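Pectate lyase/Amb allergen (Acidovorax citrulli, PDB 4HWV) probably cleaves pectate as a calcium-dependent polysaccharide lyase of family 1, a secreted enzyme built on a right-handed parallel beta-helix. Local coordinates at residues T24-H29 with Y343-L348; N318-K323 with A413-S418; K323-G328 with D458-T463. All blocks are in the same frame, centred on the assembly; numbering follows the deposited sequence.

Contact 1. Residues T24-H29 with Y343-L348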
# COMPACT_ATOMS: atom_id res chain seq x y z
N THR A 24 32.11 -0.52 2.76
CA THR A 24 32.91 -0.64 1.55
C THR A 24 32.75 0.64 0.73
O THR A 24 32.00 1.53 1.13
CB THR A 24 32.38 -1.81 0.70
OG1 THR A 24 30.95 -1.67 0.60
CG2 THR A 24 32.73 -3.16 1.31
N GLY A 25 33.41 0.72 -0.42
CA GLY A 25 33.23 1.86 -1.30
C GLY A 25 33.67 3.18 -0.69
O GLY A 25 34.57 3.21 0.15
N TRP A 26 33.08 4.28 -1.14
CA TRP A 26 33.57 5.57 -0.69
C TRP A 26 33.46 5.75 0.84
O TRP A 26 34.28 6.44 1.43
CB TRP A 26 32.80 6.68 -1.39
CG TRP A 26 33.31 7.11 -2.74
CD1 TRP A 26 32.57 7.17 -3.89
CD2 TRP A 26 34.60 7.65 -3.06
NE1 TRP A 26 33.33 7.70 -4.91
CE2 TRP A 26 34.57 8.02 -4.43
CE3 TRP A 26 35.77 7.89 -2.31
CZ2 TRP A 26 35.67 8.59 -5.07
CZ3 TRP A 26 36.86 8.47 -2.96
CH2 TRP A 26 36.80 8.81 -4.32
N ALA A 27 32.47 5.12 1.48
CA ALA A 27 32.35 5.20 2.94
C ALA A 27 33.55 4.58 3.67
O ALA A 27 33.76 4.83 4.86
CB ALA A 27 31.06 4.55 3.42
N SER A 28 34.32 3.75 2.97
CA SER A 28 35.50 3.11 3.57
C SER A 28 36.79 3.89 3.32
O SER A 28 37.85 3.52 3.82
CB SER A 28 35.64 1.68 3.07
OG SER A 28 36.13 1.61 1.74
N HIS A 29 36.71 4.98 2.55
CA HIS A 29 37.91 5.71 2.18
C HIS A 29 38.24 6.76 3.23
O HIS A 29 37.33 7.37 3.77
CB HIS A 29 37.68 6.39 0.82
CG HIS A 29 38.87 7.17 0.36
ND1 HIS A 29 39.91 6.59 -0.35
CD2 HIS A 29 39.21 8.46 0.56
CE1 HIS A 29 40.83 7.52 -0.58
NE2 HIS A 29 40.44 8.65 -0.04
N TYR A 343 27.87 16.68 -10.15
CA TYR A 343 29.05 17.09 -9.36
C TYR A 343 29.88 15.99 -8.71
O TYR A 343 31.08 16.14 -8.62
CB TYR A 343 28.73 18.24 -8.37
CG TYR A 343 28.49 19.52 -9.14
CD1 TYR A 343 29.55 20.19 -9.75
CD2 TYR A 343 27.20 20.00 -9.34
CE1 TYR A 343 29.33 21.33 -10.52
CE2 TYR A 343 26.98 21.14 -10.10
CZ TYR A 343 28.05 21.79 -10.70
OH TYR A 343 27.85 22.91 -11.47
N GLY A 344 29.25 14.90 -8.27
CA GLY A 344 29.96 13.87 -7.53
C GLY A 344 30.63 12.79 -8.37
O GLY A 344 30.30 12.59 -9.54
N MET A 345 31.58 12.09 -7.75
CA MET A 345 32.19 10.89 -8.31
C MET A 345 31.41 9.69 -7.79
O MET A 345 31.53 9.32 -6.62
CB MET A 345 33.67 10.82 -7.92
CG MET A 345 34.42 12.06 -8.43
SD MET A 345 35.96 12.40 -7.58
CE MET A 345 36.87 11.07 -8.28
N VAL A 346 30.56 9.13 -8.64
CA VAL A 346 29.59 8.13 -8.21
C VAL A 346 29.83 6.81 -8.94
O VAL A 346 29.90 6.76 -10.17
CB VAL A 346 28.16 8.62 -8.44
CG1 VAL A 346 27.13 7.55 -8.11
CG2 VAL A 346 27.91 9.86 -7.59
N HIS A 347 29.99 5.74 -8.15
CA HIS A 347 30.29 4.41 -8.65
C HIS A 347 29.07 3.54 -8.43
O HIS A 347 28.60 3.42 -7.30
CB HIS A 347 31.50 3.89 -7.86
CG HIS A 347 32.02 2.55 -8.29
ND1 HIS A 347 32.81 1.79 -7.45
CD2 HIS A 347 31.93 1.86 -9.46
CE1 HIS A 347 33.19 0.69 -8.08
NE2 HIS A 347 32.66 0.70 -9.30
N LEU A 348 28.55 2.93 -9.50
CA LEU A 348 27.42 1.99 -9.37
C LEU A 348 27.90 0.66 -9.92
O LEU A 348 28.21 0.56 -11.10
CB LEU A 348 26.19 2.45 -10.17
CG LEU A 348 25.66 3.83 -9.79
CD1 LEU A 348 26.14 4.89 -10.78
CD2 LEU A 348 24.13 3.83 -9.66
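W26 lays its indole obliquely across the start of strand 345-356, where M345 offers its backbone carbonyl and the root of its side chain. The five-membered part of the indole lies at the carbonyl: NE1 of W26 is 3.0 Å from O of M345, but the N-H is bent to 127°, so this hydrogen bond is weak. The benzo part makes the apolar contact, with CZ2 of W26 4.1 Å from CB of M345. The touch on M345 stops at that CB; the rest of its chain, bent at chi3 (73°), is not used by the indole. Tryptophan suits this place because one flat group supplies both an N-H and a broad apolar surface. Its backbone belongs to a short 3-10 turn in which O of G25 accepts from both N and OG of S28, the OG bond being 2.7 Å long and directed at a lone pair. CZ3 of W26 also lies over one face of the H29 ring. Around the contact, N of W26 bonds to T325 on the adjoining strand 324-327, while M345 packs against W454 and against K376 of strand 376-387.

Contact 2. Residues N318-K323 with A413-S418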
# COMPACT_ATOMS: atom_id res chain seq x y z
N ASN A 318 29.25 21.33 -5.63
CA ASN A 318 30.66 21.24 -5.30
C ASN A 318 31.22 19.89 -5.74
O ASN A 318 30.84 18.86 -5.18
CB ASN A 318 30.83 21.44 -3.79
CG ASN A 318 32.27 21.51 -3.34
OD1 ASN A 318 33.18 20.97 -3.98
ND2 ASN A 318 32.50 22.21 -2.23
N PRO A 319 32.10 19.90 -6.76
CA PRO A 319 32.63 18.64 -7.29
C PRO A 319 33.65 17.96 -6.38
O PRO A 319 34.22 16.95 -6.78
CB PRO A 319 33.30 19.07 -8.60
CG PRO A 319 33.72 20.47 -8.35
CD PRO A 319 32.64 21.07 -7.47
N ARG A 320 33.87 18.51 -5.19
CA ARG A 320 34.70 17.86 -4.17
C ARG A 320 33.86 17.10 -3.14
O ARG A 320 34.39 16.42 -2.26
CB ARG A 320 35.61 18.90 -3.50
CG ARG A 320 36.48 19.59 -4.55
CD ARG A 320 37.24 20.80 -4.06
NE ARG A 320 38.04 21.31 -5.17
CZ ARG A 320 38.57 22.53 -5.22
NH1 ARG A 320 38.39 23.37 -4.21
NH2 ARG A 320 39.27 22.91 -6.29
N MET A 321 32.54 17.21 -3.28
CA MET A 321 31.58 16.51 -2.43
C MET A 321 30.86 15.42 -3.24
O MET A 321 31.20 15.16 -4.39
CB MET A 321 30.54 17.52 -1.92
CG MET A 321 31.14 18.66 -1.10
SD MET A 321 31.76 18.07 0.49
CE MET A 321 32.74 19.47 1.03
N LEU A 322 29.87 14.79 -2.62
CA LEU A 322 28.94 13.90 -3.32
C LEU A 322 29.62 12.64 -3.86
O LEU A 322 29.20 12.09 -4.90
CB LEU A 322 28.18 14.66 -4.42
CG LEU A 322 27.57 15.99 -3.99
CD1 LEU A 322 26.89 16.66 -5.20
CD2 LEU A 322 26.58 15.88 -2.82
N LYS A 323 30.61 12.14 -3.13
CA LYS A 323 31.21 10.86 -3.49
C LYS A 323 30.34 9.74 -2.93
O LYS A 323 30.20 9.60 -1.71
CB LYS A 323 32.62 10.76 -2.92
CG LYS A 323 33.59 11.73 -3.61
CD LYS A 323 34.93 11.76 -2.88
CE LYS A 323 36.03 12.55 -3.61
NZ LYS A 323 35.63 13.97 -3.79
N ALA A 413 36.02 28.24 -12.97
CA ALA A 413 36.51 29.42 -12.26
C ALA A 413 36.46 29.25 -10.74
O ALA A 413 37.20 29.90 -10.02
CB ALA A 413 35.70 30.64 -12.68
N LEU A 414 35.58 28.38 -10.27
CA LEU A 414 35.46 28.14 -8.83
C LEU A 414 36.28 26.94 -8.39
O LEU A 414 36.76 26.90 -7.26
CB LEU A 414 33.99 27.93 -8.43
CG LEU A 414 33.08 29.15 -8.65
CD1 LEU A 414 31.62 28.79 -8.45
CD2 LEU A 414 33.48 30.29 -7.72
N PHE A 415 36.45 25.98 -9.29
CA PHE A 415 37.15 24.74 -8.98
C PHE A 415 38.29 24.52 -9.98
O PHE A 415 39.33 25.18 -9.88
CB PHE A 415 36.14 23.57 -8.92
CG PHE A 415 35.07 23.79 -7.89
CD1 PHE A 415 35.34 23.59 -6.53
CD2 PHE A 415 33.83 24.29 -8.25
CE1 PHE A 415 34.37 23.84 -5.58
CE2 PHE A 415 32.85 24.54 -7.30
CZ PHE A 415 33.12 24.31 -5.96
N SER A 416 38.10 23.63 -10.95
CA SER A 416 39.07 23.47 -12.03
C SER A 416 38.42 22.78 -13.21
O SER A 416 37.37 22.16 -13.05
CB SER A 416 40.30 22.67 -11.57
OG SER A 416 39.92 21.36 -11.18
N ALA A 417 39.03 22.87 -14.38
CA ALA A 417 38.46 22.23 -15.57
C ALA A 417 38.24 20.73 -15.38
O ALA A 417 37.17 20.22 -15.71
CB ALA A 417 39.33 22.49 -16.79
N SER A 418 39.23 20.02 -14.85
CA SER A 418 39.09 18.58 -14.67
C SER A 418 37.98 18.25 -13.67
O SER A 418 37.20 17.32 -13.88
CB SER A 418 40.41 17.92 -14.25
OG SER A 418 40.88 18.43 -13.01
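F415 presents one ring face to P319 and its edge to R320, and the proline side is the tight one. CD of P319 stands 3.4 Å from the centroid of the F415 ring and only 8° off its normal, a CH-pi contact almost squarely over the face; CG of P319 reaches CG of F415 at 3.6 Å. Proline suits the spot, offering its CD and CG methylenes to the aromatic face while its restricted phi (-73°) fits the second position of the turn. N318 adds a slanting approach, its OD1 3.5 Å from CE1 of F415. That oxygen is already engaged, accepting from N of R320 at 2.8 Å.

R320 is the solvent-exposed rim and meets the ring only at its edge. Its chain extends from CG to NE and sets the guanidinium perpendicular to the phenyl ring, so that CD1 of F415 meets the guanidinium face, 3.6 Å from CZ of R320. The charge is met by E419, which forms a salt bridge with NE of R320; S416, the N-cap of helix 417-420, hydrogen-bonds to the same carboxylate. With OD1 bound to N of R320, N318 makes an Asx turn at the head of a type I beta turn, N318 to M321, on a loop leading into a strand of the parallel beta-helix.

Contact 3. Residues K323-G328 with D458-T463; sequences KVTFHG and DFYDYT
Y460 brings its phenol end onto the side chain of T325, the two approaching from opposite directions. OG1 of T325 donates to OH of Y460 over 2.8 Å, and CG2 of T325 lies 3.6 Å from the same phenol oxygen. The threonine oxygen sits obliquely to the ring, 3.5 Å from CZ of Y460, so the meeting is polar, with no stacking between the two side chains. Tyrosine suits the task by its length: the CA atoms of T325 and Y460 are 10.5 Å apart, and its long side chain, stiffened by the ring, carries a hydroxyl across most of that gap. Threonine in turn puts OG1 beside its own backbone N (chi1 -56°), where it faces the phenol, and leaves CG2 to meet the edge of the H327 ring.

Both hydroxyls are buried, and each has a second partner. OG1 of T325 also receives N of W26, while OH of Y460 is hydrogen-bonded to ND1 of H347. With OG1 giving its proton to the phenol, the phenol proton would be available to H347, consistent with a chain of hydrogen bonds running from W26 to that histidine.

T325 lies on strand 324-327, flanked in the parallel beta-helix by strands 290-293 and 345-356. It touches T291 on one neighbour and Y349 on the other, whereas V324 and F326 pack on L292, V346 and L348. The partner segment 458-463 is a loop between helices 438-445 and 470-477, and it covers the T325 side of these strands.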
# COMPACT_ATOMS: atom_id res chain seq x y z
N LYS A 323 30.61 12.14 -3.13
CA LYS A 323 31.21 10.86 -3.49
C LYS A 323 30.34 9.74 -2.93
O LYS A 323 30.20 9.60 -1.71
CB LYS A 323 32.62 10.76 -2.92
CG LYS A 323 33.59 11.73 -3.61
CD LYS A 323 34.93 11.76 -2.88
CE LYS A 323 36.03 12.55 -3.61
NZ LYS A 323 35.63 13.97 -3.79
N VAL A 324 29.73 8.96 -3.83
CA VAL A 324 28.74 7.96 -3.44
C VAL A 324 29.01 6.66 -4.20
O VAL A 324 29.29 6.67 -5.41
CB VAL A 324 27.30 8.42 -3.76
CG1 VAL A 324 26.28 7.42 -3.23
CG2 VAL A 324 27.04 9.79 -3.18
N THR A 325 28.95 5.53 -3.48
CA THR A 325 29.03 4.21 -4.09
C THR A 325 27.71 3.47 -3.89
O THR A 325 27.20 3.42 -2.76
CB THR A 325 30.13 3.38 -3.42
OG1 THR A 325 31.39 4.08 -3.49
CG2 THR A 325 30.23 2.01 -4.07
N PHE A 326 27.17 2.91 -4.96
CA PHE A 326 26.00 2.02 -4.89
C PHE A 326 26.43 0.64 -5.36
O PHE A 326 26.85 0.49 -6.51
CB PHE A 326 24.89 2.44 -5.88
CG PHE A 326 24.17 3.72 -5.56
CD1 PHE A 326 24.69 4.96 -5.95
CD2 PHE A 326 22.91 3.68 -4.95
CE1 PHE A 326 23.99 6.14 -5.73
CE2 PHE A 326 22.20 4.87 -4.73
CZ PHE A 326 22.75 6.10 -5.13
N HIS A 327 26.27 -0.39 -4.52
CA HIS A 327 26.53 -1.74 -5.00
C HIS A 327 25.67 -2.78 -4.33
O HIS A 327 25.31 -2.65 -3.15
CB HIS A 327 28.03 -2.12 -4.93
CG HIS A 327 28.56 -2.37 -3.55
ND1 HIS A 327 28.49 -3.60 -2.94
CD2 HIS A 327 29.23 -1.56 -2.70
CE1 HIS A 327 29.09 -3.55 -1.76
NE2 HIS A 327 29.55 -2.32 -1.59
N GLY A 328 25.33 -3.81 -5.09
CA GLY A 328 24.57 -4.94 -4.57
C GLY A 328 23.12 -4.63 -4.29
O GLY A 328 22.44 -5.38 -3.60
N ASP A 458 41.19 3.31 -7.55
CA ASP A 458 42.26 4.12 -6.95
C ASP A 458 41.96 4.49 -5.50
O ASP A 458 42.87 4.89 -4.76
CB ASP A 458 42.50 5.40 -7.74
CG ASP A 458 43.24 5.16 -9.05
OD1 ASP A 458 43.88 4.11 -9.21
OD2 ASP A 458 43.20 6.07 -9.91
N PHE A 459 40.70 4.39 -5.09
CA PHE A 459 40.28 4.90 -3.79
C PHE A 459 39.81 3.82 -2.82
O PHE A 459 39.76 4.05 -1.60
CB PHE A 459 39.19 5.96 -4.01
CG PHE A 459 39.66 7.08 -4.87
CD1 PHE A 459 40.51 8.05 -4.35
CD2 PHE A 459 39.33 7.15 -6.20
CE1 PHE A 459 40.99 9.06 -5.14
CE2 PHE A 459 39.81 8.17 -6.99
CZ PHE A 459 40.63 9.11 -6.45
N TYR A 460 39.45 2.66 -3.35
CA TYR A 460 39.08 1.51 -2.53
C TYR A 460 39.18 0.25 -3.37
O TYR A 460 39.07 0.32 -4.60
CB TYR A 460 37.69 1.66 -1.91
CG TYR A 460 36.57 2.05 -2.85
CD1 TYR A 460 35.88 1.11 -3.62
CD2 TYR A 460 36.18 3.38 -2.93
CE1 TYR A 460 34.84 1.50 -4.46
CE2 TYR A 460 35.15 3.77 -3.74
CZ TYR A 460 34.47 2.83 -4.50
OH TYR A 460 33.42 3.23 -5.29
N ASP A 461 39.42 -0.88 -2.72
CA ASP A 461 39.48 -2.16 -3.41
C ASP A 461 38.09 -2.74 -3.51
O ASP A 461 37.30 -2.63 -2.57
CB ASP A 461 40.36 -3.13 -2.63
CG ASP A 461 41.81 -2.73 -2.61
OD1 ASP A 461 42.30 -2.21 -3.63
OD2 ASP A 461 42.47 -2.95 -1.59
N TYR A 462 37.78 -3.41 -4.61
CA TYR A 462 36.51 -4.10 -4.76
C TYR A 462 36.63 -5.16 -5.83
O TYR A 462 37.43 -5.02 -6.76
CB TYR A 462 35.37 -3.11 -5.08
CG TYR A 462 35.52 -2.43 -6.43
CD1 TYR A 462 36.37 -1.33 -6.58
CD2 TYR A 462 34.82 -2.89 -7.55
CE1 TYR A 462 36.51 -0.70 -7.80
CE2 TYR A 462 34.97 -2.25 -8.78
CZ TYR A 462 35.82 -1.16 -8.89
OH TYR A 462 35.99 -0.50 -10.08
N THR A 463 35.81 -6.20 -5.71
CA THR A 463 35.73 -7.27 -6.69
C THR A 463 34.35 -7.26 -7.35
O THR A 463 33.33 -7.25 -6.66
CB THR A 463 35.98 -8.62 -5.99
OG1 THR A 463 37.34 -8.66 -5.55
CG2 THR A 463 35.68 -9.80 -6.93

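In the fold
Contacts 1 and 3 form one continuous patch, their centres about 5 Å apart; one uses strand 345-356 and the other its neighbour 324-327. Besides the bond from H347 to Y460, a probable hydrogen bond of 2.7 Å joins them, between OG1 of T24 and NE2 of H327. The N-terminal segment 24-29 and the later loop 458-463 therefore cover the same side of the beta-helix. Contact 2 lies about 15 Å from contact 1 and 20 Å from contact 3, centre to centre. The segments of contacts 2 and 3 share K323, whose C lies 3.5 Å from CD1 of W26 in contact 1. All three contacts are away from the calcium site of D227, D278 and D282.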